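Long-range contacts in protein LRIM1 (Anopheles gambiae, PDB 3O53), which forms a heterodimeric complex with the leucine-rich repeat protein APL1C that regulates complement-like immunity in the mosquito: residues K225-E230 against P302-L307; N88-Q93 against A107-S112; C142-Q147 against L164-D169. All blocks are in the same frame, centred on the assembly; numbering follows the deposited sequence.

Interaction 1: residues K225-E230 against P302-L307; sequences KLVLIE and PFADRL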
loop_
_atom_site.group_PDB
_atom_site.type_symbol
_atom_site.label_atom_id
_atom_site.label_comp_id
_atom_site.label_asym_id
_atom_site.label_seq_id
_atom_site.Cartn_x
_atom_site.Cartn_y
_atom_site.Cartn_z
ATOM N N LYS A 225 -9.085 15.807 -5.438
ATOM C CA LYS A 225 -9.954 16.807 -6.051
ATOM C C LYS A 225 -11.151 17.046 -5.160
ATOM O O LYS A 225 -12.274 17.201 -5.641
ATOM C CB LYS A 225 -10.409 16.334 -7.434
ATOM C CG LYS A 225 -9.239 15.962 -8.325
ATOM C CD LYS A 225 -9.644 15.818 -9.770
ATOM C CE LYS A 225 -9.849 14.376 -10.136
ATOM N NZ LYS A 225 -9.498 14.174 -11.558
ATOM N N LEU A 226 -10.903 17.071 -3.852
ATOM C CA LEU A 226 -11.982 17.143 -2.879
ATOM C C LEU A 226 -12.757 18.449 -2.982
ATOM O O LEU A 226 -12.177 19.529 -3.021
ATOM C CB LEU A 226 -11.436 17.001 -1.457
ATOM C CG LEU A 226 -10.788 15.660 -1.117
ATOM C CD1 LEU A 226 -10.208 15.713 0.290
ATOM C CD2 LEU A 226 -11.792 14.489 -1.255
ATOM N N VAL A 227 -14.078 18.334 -3.004
ATOM C CA VAL A 227 -14.956 19.495 -2.966
ATOM C C VAL A 227 -15.673 19.548 -1.615
ATOM O O VAL A 227 -15.848 20.618 -1.034
ATOM C CB VAL A 227 -16.016 19.428 -4.080
ATOM C CG1 VAL A 227 -16.805 20.722 -4.128
ATOM C CG2 VAL A 227 -15.366 19.133 -5.436
ATOM N N LEU A 228 -16.081 18.383 -1.117
ATOM C CA LEU A 228 -16.854 18.294 0.119
ATOM C C LEU A 228 -16.278 17.279 1.095
ATOM O O LEU A 228 -15.634 16.312 0.693
ATOM C CB LEU A 228 -18.301 17.890 -0.182
ATOM C CG LEU A 228 -19.116 18.837 -1.056
ATOM C CD1 LEU A 228 -20.548 18.315 -1.203
ATOM C CD2 LEU A 228 -19.098 20.239 -0.465
ATOM N N ILE A 229 -16.556 17.508 2.374
ATOM C CA ILE A 229 -16.197 16.605 3.464
ATOM C C ILE A 229 -17.461 16.284 4.243
ATOM O O ILE A 229 -18.270 17.173 4.500
ATOM C CB ILE A 229 -15.218 17.279 4.458
ATOM C CG1 ILE A 229 -13.928 17.686 3.750
ATOM C CG2 ILE A 229 -14.916 16.344 5.641
ATOM C CD1 ILE A 229 -12.969 18.524 4.622
ATOM N N GLU A 230 -17.622 15.026 4.633
ATOM C CA GLU A 230 -18.769 14.604 5.435
ATOM C C GLU A 230 -18.686 15.270 6.806
ATOM O O GLU A 230 -17.719 15.068 7.538
ATOM C CB GLU A 230 -18.777 13.076 5.579
ATOM C CG GLU A 230 -19.767 12.546 6.603
ATOM C CD GLU A 230 -21.196 12.978 6.305
ATOM O OE1 GLU A 230 -21.704 12.649 5.213
ATOM O OE2 GLU A 230 -21.805 13.646 7.159
ATOM N N PRO A 302 -26.613 24.252 -5.122
ATOM C CA PRO A 302 -26.216 22.883 -5.454
ATOM C C PRO A 302 -24.931 22.782 -6.276
ATOM O O PRO A 302 -24.672 21.721 -6.835
ATOM C CB PRO A 302 -27.402 22.403 -6.281
ATOM C CG PRO A 302 -27.771 23.614 -7.075
ATOM C CD PRO A 302 -27.483 24.813 -6.174
ATOM N N PHE A 303 -24.142 23.851 -6.349
ATOM C CA PHE A 303 -22.946 23.840 -7.186
ATOM C C PHE A 303 -21.946 22.762 -6.760
ATOM O O PHE A 303 -21.401 22.071 -7.610
ATOM C CB PHE A 303 -22.262 25.203 -7.206
ATOM C CG PHE A 303 -23.104 26.294 -7.792
ATOM C CD1 PHE A 303 -23.380 26.327 -9.149
ATOM C CD2 PHE A 303 -23.611 27.294 -6.984
ATOM C CE1 PHE A 303 -24.156 27.338 -9.685
ATOM C CE2 PHE A 303 -24.385 28.306 -7.512
ATOM C CZ PHE A 303 -24.657 28.329 -8.865
ATOM N N ALA A 304 -21.711 22.613 -5.458
ATOM C CA ALA A 304 -20.772 21.603 -4.967
ATOM C C ALA A 304 -21.230 20.189 -5.334
ATOM O O ALA A 304 -20.448 19.379 -5.837
ATOM C CB ALA A 304 -20.592 21.725 -3.459
ATOM N N ASP A 305 -22.503 19.905 -5.077
ATOM C CA ASP A 305 -23.088 18.602 -5.371
ATOM C C ASP A 305 -22.992 18.289 -6.859
ATOM O O ASP A 305 -22.734 17.155 -7.247
ATOM C CB ASP A 305 -24.552 18.569 -4.925
ATOM C CG ASP A 305 -24.706 18.639 -3.414
ATOM O OD1 ASP A 305 -23.910 17.992 -2.700
ATOM O OD2 ASP A 305 -25.627 19.338 -2.941
ATOM N N ARG A 306 -23.198 19.306 -7.687
ATOM C CA ARG A 306 -23.140 19.147 -9.133
ATOM C C ARG A 306 -21.723 18.806 -9.612
ATOM O O ARG A 306 -21.563 17.990 -10.518
ATOM C CB ARG A 306 -23.654 20.410 -9.831
ATOM C CG ARG A 306 -25.175 20.517 -9.836
ATOM C CD ARG A 306 -25.657 21.822 -10.453
ATOM N NE ARG A 306 -25.204 21.986 -11.831
ATOM C CZ ARG A 306 -25.538 23.009 -12.613
ATOM N NH1 ARG A 306 -26.338 23.967 -12.154
ATOM N NH2 ARG A 306 -25.071 23.074 -13.855
ATOM N N LEU A 307 -20.709 19.419 -9.003
ATOM C CA LEU A 307 -19.317 19.114 -9.342
ATOM C C LEU A 307 -19.011 17.648 -9.057
ATOM O O LEU A 307 -18.365 16.968 -9.857
ATOM C CB LEU A 307 -18.342 20.000 -8.554
ATOM C CG LEU A 307 -18.084 21.411 -9.080
ATOM C CD1 LEU A 307 -17.049 22.130 -8.205
ATOM C CD2 LEU A 307 -17.635 21.378 -10.536
#

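Interaction 2: residues N88-Q93 against A107-S112; sequences NNNYVQ and ANNNIS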
loop_
_atom_site.group_PDB
_atom_site.type_symbol
_atom_site.label_atom_id
_atom_site.label_comp_id
_atom_site.label_asym_id
_atom_site.label_seq_id
_atom_site.Cartn_x
_atom_site.Cartn_y
_atom_site.Cartn_z
ATOM N N ASN A 88 11.954 -7.742 -5.042
ATOM C CA ASN A 88 12.062 -6.373 -5.529
ATOM C C ASN A 88 12.837 -6.340 -6.841
ATOM O O ASN A 88 13.851 -7.025 -6.989
ATOM C CB ASN A 88 12.792 -5.484 -4.512
ATOM C CG ASN A 88 11.931 -5.109 -3.312
ATOM O OD1 ASN A 88 10.722 -5.328 -3.298
ATOM N ND2 ASN A 88 12.565 -4.528 -2.295
ATOM N N ASN A 89 12.363 -5.521 -7.775
ATOM C CA ASN A 89 13.066 -5.272 -9.028
ATOM C C ASN A 89 13.193 -6.529 -9.878
ATOM O O ASN A 89 14.293 -7.026 -10.133
ATOM C CB ASN A 89 14.431 -4.648 -8.748
ATOM C CG ASN A 89 14.312 -3.352 -7.983
ATOM O OD1 ASN A 89 13.688 -2.398 -8.451
ATOM N ND2 ASN A 89 14.884 -3.316 -6.788
ATOM N N ASN A 90 12.037 -7.037 -10.292
ATOM C CA ASN A 90 11.949 -8.095 -11.287
ATOM C C ASN A 90 10.802 -7.746 -12.229
ATOM O O ASN A 90 10.394 -6.590 -12.291
ATOM C CB ASN A 90 11.735 -9.455 -10.621
ATOM C CG ASN A 90 13.022 -10.046 -10.093
ATOM O OD1 ASN A 90 13.796 -10.644 -10.837
ATOM N ND2 ASN A 90 13.261 -9.875 -8.801
ATOM N N TYR A 91 10.284 -8.729 -12.960
ATOM C CA TYR A 91 9.187 -8.479 -13.895
ATOM C C TYR A 91 7.991 -9.367 -13.620
ATOM O O TYR A 91 7.185 -9.619 -14.512
ATOM C CB TYR A 91 9.644 -8.705 -15.335
ATOM C CG TYR A 91 10.840 -7.868 -15.723
ATOM C CD1 TYR A 91 10.758 -6.485 -15.766
ATOM C CD2 TYR A 91 12.051 -8.463 -16.043
ATOM C CE1 TYR A 91 11.845 -5.716 -16.117
ATOM C CE2 TYR A 91 13.145 -7.704 -16.396
ATOM C CZ TYR A 91 13.037 -6.331 -16.431
ATOM O OH TYR A 91 14.126 -5.573 -16.781
ATOM N N VAL A 92 7.870 -9.848 -12.393
ATOM C CA VAL A 92 6.801 -10.786 -12.064
ATOM C C VAL A 92 5.418 -10.185 -12.317
ATOM O O VAL A 92 5.172 -9.026 -12.002
ATOM C CB VAL A 92 6.919 -11.265 -10.597
ATOM C CG1 VAL A 92 5.741 -12.143 -10.225
ATOM C CG2 VAL A 92 8.235 -12.019 -10.405
ATOM N N GLN A 93 4.525 -10.986 -12.895
ATOM C CA GLN A 93 3.147 -10.576 -13.133
ATOM C C GLN A 93 2.185 -11.205 -12.130
ATOM O O GLN A 93 1.244 -10.557 -11.688
ATOM C CB GLN A 93 2.726 -10.941 -14.562
ATOM C CG GLN A 93 3.588 -10.278 -15.625
ATOM C CD GLN A 93 3.123 -10.586 -17.036
ATOM O OE1 GLN A 93 2.759 -11.716 -17.343
ATOM N NE2 GLN A 93 3.139 -9.578 -17.901
ATOM N N ALA A 107 8.237 -4.867 -4.606
ATOM C CA ALA A 107 8.110 -3.593 -5.288
ATOM C C ALA A 107 8.780 -3.674 -6.653
ATOM O O ALA A 107 9.683 -4.487 -6.866
ATOM C CB ALA A 107 8.754 -2.470 -4.434
ATOM N N ASN A 108 8.337 -2.828 -7.576
ATOM C CA ASN A 108 9.001 -2.694 -8.867
ATOM C C ASN A 108 8.971 -3.977 -9.675
ATOM O O ASN A 108 9.988 -4.430 -10.195
ATOM C CB ASN A 108 10.441 -2.218 -8.668
ATOM C CG ASN A 108 10.510 -0.960 -7.833
ATOM O OD1 ASN A 108 9.550 -0.196 -7.775
ATOM N ND2 ASN A 108 11.635 -0.739 -7.176
ATOM N N ASN A 109 7.783 -4.559 -9.775
ATOM C CA ASN A 109 7.558 -5.676 -10.675
ATOM C C ASN A 109 6.448 -5.319 -11.674
ATOM O O ASN A 109 6.196 -4.141 -11.900
ATOM C CB ASN A 109 7.237 -6.935 -9.870
ATOM C CG ASN A 109 8.490 -7.628 -9.367
ATOM O OD1 ASN A 109 8.978 -8.561 -9.995
ATOM N ND2 ASN A 109 9.017 -7.173 -8.234
ATOM N N ASN A 110 5.826 -6.325 -12.292
ATOM C CA ASN A 110 4.661 -6.121 -13.167
ATOM C C ASN A 110 3.397 -6.706 -12.530
ATOM O O ASN A 110 2.485 -7.133 -13.240
ATOM C CB ASN A 110 4.837 -6.841 -14.517
ATOM C CG ASN A 110 6.005 -6.324 -15.334
ATOM O OD1 ASN A 110 6.815 -5.527 -14.859
ATOM N ND2 ASN A 110 6.097 -6.798 -16.585
ATOM N N ILE A 111 3.342 -6.741 -11.204
ATOM C CA ILE A 111 2.371 -7.592 -10.521
ATOM C C ILE A 111 0.931 -7.114 -10.663
ATOM O O ILE A 111 0.618 -5.960 -10.391
ATOM C CB ILE A 111 2.717 -7.750 -9.026
ATOM C CG1 ILE A 111 3.936 -8.663 -8.860
ATOM C CG2 ILE A 111 1.517 -8.304 -8.250
ATOM C CD1 ILE A 111 4.568 -8.597 -7.473
ATOM N N SER A 112 0.060 -8.017 -11.109
ATOM C CA SER A 112 -1.365 -7.753 -11.153
ATOM C C SER A 112 -2.151 -8.751 -10.298
ATOM O O SER A 112 -3.356 -8.587 -10.131
ATOM C CB SER A 112 -1.894 -7.763 -12.604
ATOM O OG SER A 112 -1.686 -9.029 -13.214
#

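Interaction 3: residues C142-Q147 against L164-D169; sequences CRSRVQ and LAASSD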
loop_
_atom_site.group_PDB
_atom_site.type_symbol
_atom_site.label_atom_id
_atom_site.label_comp_id
_atom_site.label_asym_id
_atom_site.label_seq_id
_atom_site.Cartn_x
_atom_site.Cartn_y
_atom_site.Cartn_z
ATOM N N CYS A 142 -4.097 -12.798 1.334
ATOM C CA CYS A 142 -3.235 -11.618 1.289
ATOM C C CYS A 142 -3.874 -10.403 1.950
ATOM O O CYS A 142 -3.189 -9.424 2.228
ATOM C CB CYS A 142 -2.879 -11.264 -0.161
ATOM S SG CYS A 142 -1.787 -12.451 -0.952
ATOM N N ARG A 143 -5.179 -10.454 2.196
ATOM C CA ARG A 143 -5.858 -9.338 2.847
ATOM C C ARG A 143 -6.230 -9.641 4.302
ATOM O O ARG A 143 -6.959 -8.874 4.929
ATOM C CB ARG A 143 -7.096 -8.910 2.024
ATOM C CG ARG A 143 -6.700 -8.189 0.733
ATOM C CD ARG A 143 -7.889 -7.768 -0.120
ATOM N NE ARG A 143 -8.343 -8.851 -0.992
ATOM C CZ ARG A 143 -9.569 -9.374 -0.978
ATOM N NH1 ARG A 143 -10.491 -8.925 -0.133
ATOM N NH2 ARG A 143 -9.880 -10.352 -1.818
ATOM N N SER A 144 -5.705 -10.744 4.837
ATOM C CA SER A 144 -5.966 -11.133 6.228
ATOM C C SER A 144 -4.767 -10.880 7.131
ATOM O O SER A 144 -3.650 -11.306 6.830
ATOM C CB SER A 144 -6.329 -12.621 6.328
ATOM O OG SER A 144 -7.388 -12.962 5.452
ATOM N N ARG A 145 -5.021 -10.215 8.259
ATOM C CA ARG A 145 -4.013 -10.013 9.295
ATOM C C ARG A 145 -2.808 -9.251 8.757
ATOM O O ARG A 145 -1.677 -9.420 9.217
ATOM C CB ARG A 145 -3.599 -11.357 9.912
ATOM C CG ARG A 145 -4.773 -12.098 10.555
ATOM C CD ARG A 145 -4.327 -13.274 11.413
ATOM N NE ARG A 145 -3.298 -12.884 12.373
ATOM C CZ ARG A 145 -3.526 -12.182 13.480
ATOM N NH1 ARG A 145 -4.753 -11.778 13.780
ATOM N NH2 ARG A 145 -2.520 -11.875 14.287
ATOM N N VAL A 146 -3.072 -8.392 7.783
ATOM C CA VAL A 146 -2.065 -7.481 7.281
ATOM C C VAL A 146 -1.787 -6.373 8.304
ATOM O O VAL A 146 -2.695 -5.795 8.892
ATOM C CB VAL A 146 -2.517 -6.845 5.956
ATOM C CG1 VAL A 146 -1.431 -5.936 5.419
ATOM C CG2 VAL A 146 -2.856 -7.933 4.944
ATOM N N GLN A 147 -0.515 -6.084 8.504
ATOM C CA GLN A 147 -0.110 -5.055 9.440
ATOM C C GLN A 147 0.330 -3.815 8.664
ATOM O O GLN A 147 -0.040 -2.701 8.992
ATOM C CB GLN A 147 1.035 -5.579 10.311
ATOM C CG GLN A 147 1.542 -4.579 11.340
ATOM C CD GLN A 147 2.397 -5.231 12.416
ATOM O OE1 GLN A 147 3.295 -6.009 12.121
ATOM N NE2 GLN A 147 2.116 -4.909 13.668
ATOM N N LEU A 164 -10.764 -5.154 3.245
ATOM C CA LEU A 164 -9.642 -5.297 4.166
ATOM C C LEU A 164 -10.130 -5.660 5.576
ATOM O O LEU A 164 -9.371 -5.584 6.542
ATOM C CB LEU A 164 -8.837 -3.991 4.224
ATOM C CG LEU A 164 -8.058 -3.624 2.956
ATOM C CD1 LEU A 164 -7.286 -2.305 3.131
ATOM C CD2 LEU A 164 -7.107 -4.759 2.582
ATOM N N ALA A 165 -11.394 -6.060 5.684
ATOM C CA ALA A 165 -12.001 -6.353 6.986
ATOM C C ALA A 165 -11.271 -7.456 7.758
ATOM O O ALA A 165 -11.265 -7.456 8.983
ATOM C CB ALA A 165 -13.461 -6.718 6.817
ATOM N N ALA A 166 -10.651 -8.388 7.045
ATOM C CA ALA A 166 -9.912 -9.469 7.691
ATOM C C ALA A 166 -8.605 -8.962 8.307
ATOM O O ALA A 166 -7.838 -9.737 8.881
ATOM C CB ALA A 166 -9.634 -10.583 6.701
ATOM N N SER A 167 -8.357 -7.663 8.171
ATOM C CA SER A 167 -7.220 -7.014 8.811
ATOM C C SER A 167 -7.680 -5.900 9.739
ATOM O O SER A 167 -6.895 -5.037 10.107
ATOM C CB SER A 167 -6.263 -6.437 7.760
ATOM O OG SER A 167 -5.720 -7.472 6.961
ATOM N N SER A 168 -8.952 -5.914 10.116
ATOM C CA SER A 168 -9.510 -4.823 10.907
ATOM C C SER A 168 -8.721 -4.619 12.203
ATOM O O SER A 168 -8.582 -3.500 12.677
ATOM C CB SER A 168 -10.982 -5.094 11.231
ATOM O OG SER A 168 -11.125 -6.317 11.924
ATOM N N ASP A 169 -8.190 -5.701 12.760
ATOM C CA ASP A 169 -7.555 -5.645 14.073
ATOM C C ASP A 169 -6.033 -5.564 14.008
ATOM O O ASP A 169 -5.380 -5.366 15.035
ATOM C CB ASP A 169 -7.962 -6.866 14.900
ATOM C CG ASP A 169 -9.443 -6.882 15.218
ATOM O OD1 ASP A 169 -10.071 -5.803 15.170
ATOM O OD2 ASP A 169 -9.976 -7.971 15.517
#

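Interaction 1: residues K225-E230 against P302-L307
Ala304, on the first turn of helix 303-310, rests its CB against two neighbouring side chains of a late coil of the repeat array, Val227 and Leu228. The close-packed part is entirely aliphatic. Leu228 CD2 lies 3.7 Å from Ala304 CB, and Val227 CG1 meets the same methyl at 4.0 Å. Val227 presents this branch because CG1 stands anti to the backbone N (chi1 -173°). The small methyl of the buried Ala304 suits a place where helix and array lie close, with Val227 CA and Ala304 CA 6.5 Å apart. One turn further along the helix, Leu307 CD1 touches Val227 CG1 more loosely, at 4.3 Å, and its side chain is largely exposed. On the other flank, Asp305 crosses Leu228 at about a right angle, its OD1 3.7 Å from Leu228 CD1, a contact of a carboxylate at the solvent border rather than a polar bond. Behind the contact, Leu228 also touches Thr253 of helix 251-259, while Leu226 and Ile229 turn to Phe249 inside the array. With only 189 Å² buried and packing mainly of aliphatic groups, the helix is held here by shape and hydrophobicity, without directional bonds between the two segments.

Interaction 2: residues N88-Q93 against A107-S112
Successive coils of a leucine-rich repeat solenoid stack here just after their parallel strands, with Asn109 of one coil reaching into the backbone of the coil before it. Its OD1 accepts Val92 N at 2.9 Å, in the carbonyl plane and on a lone pair, while its ND2 gives a hydrogen bond to Leu87 O. Asn109 CG stands anti to its own carbonyl carbon (chi1 -83°), which carries the amide across to the neighbouring coil. Such inward-facing asparagines form the asparagine row of the leucine-rich repeat fold, and Asn90 occupies the matching place one coil earlier, its ND2 bonded to Leu87 O and Leu65 O. Asparagine suits the site because one flat group offers both a donor and an acceptor to peptide groups of the coil before it. Just past the strands, Asn88 OD1 takes Ala107 N at 2.8 Å and Asn89 N reaches Ala107 O at 3.0 Å. On the outer surface Asn89 and Asn108 lie side by side with amide planes 37° apart, and Asn108 ND2 approaches Asn89 OD1 from above the carbonyl plane at 2.9 Å. Inside, Val92 CG1 and Ile111 CG1 pack at 4.2 Å, pointing the same way.

Interaction 3: residues C142-Q147 against L164-D169
Residues 143-145 run beside 164-167, where a short 3-10 turn ends, and the backbones draw to 4.4 Å between Arg145 CA and Ser167 CA, close enough for Arg145 N to bond Ala166 O at 2.9 Å. Ser167 brings the other two hydrogen bonds through one hydroxyl. Its OG gives its proton to Arg143 O at 2.8 Å, from well above the carbonyl plane, and accepts Val146 N at 2.9 Å with an N-H...O angle of 153°. With OG anti to the carbonyl carbon (chi1 -63°), the hydroxyl sits between these two peptide groups. Serine suits this buried place because a short side chain can both give and take a hydrogen bond while leaving room for the backbones to approach. These residues lie on the stretch that leads into the parallel strands of the leucine-rich repeat solenoid, 146-150 for one coil and 173-175 for the next, so the serine joins consecutive coils just ahead of the strands. Val146 is already turned into the interior, touching Ile125 of the preceding coil, and its CB and CG2 lie against Ser167 OG. Towards the surface, Ala166 CB packs 3.5 Å from Ser144 OG, a hydroxyl hydrogen-bonded to Glu140 O; the small methyl lies beside both this hydroxyl and Arg143 O. On the other flank the aliphatic part of Arg143 crosses Leu164 at about a right angle, with Arg143 CG 3.9 Å from Leu164 CD2. The guanidinium continues past the leucine to backbone carbonyls, NH1 to Glu163 O and NE to Leu138 O, so the long arginine combines an apolar stem with a bonded polar end. Just before Arg143 in the chain, Cys142 is joined by a disulfide to Cys116.

Overall arrangement
The three contacts follow one another along the chain without touching. Interactions 2 and 3, with centres about 22 Å apart, both join consecutive coils of the repeat array but at different points of the coil: interaction 3 on the approach to the parallel strands, interaction 2 on the way out of them. Both include buried residues and an exposed border, and both use a buried polar side chain, an asparagine or a serine, to satisfy peptide groups. Interaction 1, about 37 Å from interaction 2 between centres, instead places helix 303-310, near the C-terminal end of the chain, against a late coil. It buries the least surface of the three and relies on mainly aliphatic packing, whereas interaction 2 buries 550 Å².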